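Light Chain (Clostridium botulinum, PDB 6BVD) is the zinc metalloprotease domain of a mosaic botulinum neurotoxin and probably cleaves a SNARE protein of the nerve terminal. Local coordinates at residues T243-T248 / Q280-Q285. Residues are numbered along the deposited sequence; the frame is centred on the assembly and turned at random.
Sequences TEYKIT and QSIQSQ
Ile282, in the first turn of helix 280-301, packs against Tyr245, just before the short strand 246-247, and Ile247 within it, on the surface of the zinc protease domain. The two branches of Ile282 divide the work. CD1 of Ile282 meets CG2 of Ile247 at 3.8 Å, and the two side chains run past each other in opposite directions. CG2 of Ile282 lies 4.2 Å from CD1 of Tyr245, approaching the ring obliquely. With CG2 anti to the backbone N and CG1 anti to the carbonyl carbon (chi1 -74°), this rotamer puts CG2 by the Tyr245 ring while the other branch carries CD1 to Ile247.

One turn later, Gln285 reaches the same ring from its edge. OE1 of Gln285 sits 3.9 Å from CE1 of Tyr245, near the ring plane, while the amide plane stands almost perpendicular to the ring at 89°. No hydrogen bond joins the two segments, so apolar packing and this edge contact carry the 178 Å² interface. The ring also touches Leu286 and Lys289 further along the helix.

Backbone hydrogen bonds between Ile247 and Ile262 pair strand 246-247 with 262-263, and Tyr245 bonds with Ser264 next to them. Ile247 also packs on Phe267 of helix 264-270, which carries the zinc ligand Glu266; the Ile247 side chain is about 13 Å from the zinc ion. This is peripheral packing of a two-stranded antiparallel ribbon against the N-terminal turn of a helix, on the surface of a clostridial neurotoxin zinc protease.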
loop_
_atom_site.group_PDB
_atom_site.type_symbol
_atom_site.label_atom_id
_atom_site.label_comp_id
_atom_site.label_asym_id
_atom_site.label_seq_id
_atom_site.Cartn_x
_atom_site.Cartn_y
_atom_site.Cartn_z
ATOM N N THR A 243 -4.468 -23.037 -27.968
ATOM C CA THR A 243 -3.238 -23.772 -27.777
ATOM C C THR A 243 -2.478 -24.023 -29.112
ATOM O O THR A 243 -1.291 -24.330 -29.079
ATOM C CB THR A 243 -3.517 -25.149 -27.139
ATOM O OG1 THR A 243 -4.405 -25.859 -28.003
ATOM C CG2 THR A 243 -4.152 -25.002 -25.731
ATOM N N GLU A 244 -3.158 -23.937 -30.260
ATOM C CA GLU A 244 -2.501 -24.284 -31.536
ATOM C C GLU A 244 -2.137 -23.011 -32.288
ATOM O O GLU A 244 -1.749 -22.045 -31.650
ATOM C CB GLU A 244 -3.388 -25.197 -32.364
ATOM C CG GLU A 244 -3.881 -26.411 -31.552
ATOM C CD GLU A 244 -2.718 -27.178 -30.906
ATOM O OE1 GLU A 244 -1.751 -27.479 -31.624
ATOM O OE2 GLU A 244 -2.767 -27.482 -29.688
ATOM N N TYR A 245 -2.251 -22.978 -33.617
ATOM C CA TYR A 245 -1.800 -21.759 -34.351
ATOM C C TYR A 245 -0.337 -21.450 -33.984
ATOM O O TYR A 245 0.029 -20.296 -33.710
ATOM C CB TYR A 245 -2.722 -20.545 -34.012
ATOM C CG TYR A 245 -4.173 -20.848 -34.283
ATOM C CD1 TYR A 245 -4.707 -20.670 -35.540
ATOM C CD2 TYR A 245 -5.005 -21.362 -33.278
ATOM C CE1 TYR A 245 -6.022 -20.974 -35.808
ATOM C CE2 TYR A 245 -6.321 -21.661 -33.540
ATOM C CZ TYR A 245 -6.822 -21.464 -34.800
ATOM O OH TYR A 245 -8.129 -21.766 -35.079
ATOM N N LYS A 246 0.503 -22.481 -33.979
ATOM C CA LYS A 246 1.887 -22.339 -33.509
ATOM C C LYS A 246 2.799 -21.806 -34.623
ATOM O O LYS A 246 2.633 -22.182 -35.792
ATOM C CB LYS A 246 2.408 -23.670 -32.997
ATOM C CG LYS A 246 1.671 -24.207 -31.761
ATOM C CD LYS A 246 2.291 -25.523 -31.290
ATOM C CE LYS A 246 1.591 -26.006 -30.004
ATOM N NZ LYS A 246 2.235 -27.197 -29.404
ATOM N N ILE A 247 3.725 -20.904 -34.275
ATOM C CA ILE A 247 4.571 -20.280 -35.292
ATOM C C ILE A 247 5.993 -20.108 -34.801
ATOM O O ILE A 247 6.272 -20.186 -33.595
ATOM C CB ILE A 247 4.021 -18.860 -35.733
ATOM C CG1 ILE A 247 3.893 -17.931 -34.518
ATOM C CG2 ILE A 247 2.658 -19.003 -36.416
ATOM C CD1 ILE A 247 3.316 -16.539 -34.867
ATOM N N THR A 248 6.892 -19.864 -35.756
ATOM C CA THR A 248 8.248 -19.421 -35.486
ATOM C C THR A 248 8.413 -18.016 -36.117
ATOM O O THR A 248 7.615 -17.601 -36.944
ATOM C CB THR A 248 9.312 -20.402 -36.068
ATOM O OG1 THR A 248 8.964 -20.676 -37.418
ATOM C CG2 THR A 248 9.326 -21.726 -35.278
ATOM N N GLN A 280 -0.788 -12.327 -40.785
ATOM C CA GLN A 280 -2.100 -11.735 -41.047
ATOM C C GLN A 280 -3.235 -12.756 -41.232
ATOM O O GLN A 280 -4.375 -12.509 -40.790
ATOM C CB GLN A 280 -2.030 -10.876 -42.304
ATOM C CG GLN A 280 -3.066 -9.807 -42.320
ATOM C CD GLN A 280 -2.915 -8.921 -41.091
ATOM O OE1 GLN A 280 -3.818 -8.839 -40.250
ATOM N NE2 GLN A 280 -1.747 -8.287 -40.962
ATOM N N SER A 281 -2.942 -13.868 -41.922
ATOM C CA SER A 281 -3.950 -14.894 -42.174
ATOM C C SER A 281 -4.394 -15.587 -40.891
ATOM O O SER A 281 -5.568 -15.968 -40.761
ATOM C CB SER A 281 -3.445 -15.932 -43.189
ATOM O OG SER A 281 -2.129 -16.337 -42.885
ATOM N N ILE A 282 -3.458 -15.802 -39.973
ATOM C CA ILE A 282 -3.798 -16.356 -38.651
ATOM C C ILE A 282 -4.574 -15.322 -37.831
ATOM O O ILE A 282 -5.556 -15.645 -37.161
ATOM C CB ILE A 282 -2.557 -16.807 -37.862
ATOM C CG1 ILE A 282 -2.014 -18.099 -38.453
ATOM C CG2 ILE A 282 -2.869 -17.039 -36.355
ATOM C CD1 ILE A 282 -0.858 -18.638 -37.681
ATOM N N GLN A 283 -4.173 -14.062 -37.900
ATOM C CA GLN A 283 -4.931 -13.033 -37.174
ATOM C C GLN A 283 -6.389 -12.942 -37.651
ATOM O O GLN A 283 -7.316 -12.785 -36.827
ATOM C CB GLN A 283 -4.245 -11.664 -37.301
ATOM C CG GLN A 283 -2.858 -11.613 -36.691
ATOM C CD GLN A 283 -2.369 -10.193 -36.458
ATOM O OE1 GLN A 283 -3.122 -9.350 -35.982
ATOM N NE2 GLN A 283 -1.106 -9.921 -36.805
ATOM N N SER A 284 -6.610 -13.110 -38.953
ATOM C CA SER A 284 -7.969 -13.131 -39.486
ATOM C C SER A 284 -8.723 -14.425 -39.144
ATOM O O SER A 284 -9.940 -14.389 -38.878
ATOM C CB SER A 284 -7.959 -12.932 -40.995
ATOM O OG SER A 284 -7.571 -11.594 -41.305
ATOM N N GLN A 285 -8.023 -15.555 -39.144
ATOM C CA GLN A 285 -8.648 -16.816 -38.716
ATOM C C GLN A 285 -9.202 -16.726 -37.276
ATOM O O GLN A 285 -10.357 -17.127 -37.015
ATOM C CB GLN A 285 -7.653 -17.963 -38.790
ATOM C CG GLN A 285 -7.636 -18.710 -40.084
ATOM C CD GLN A 285 -6.632 -19.846 -40.043
ATOM O OE1 GLN A 285 -5.560 -19.716 -39.442
ATOM N NE2 GLN A 285 -6.982 -20.975 -40.656
#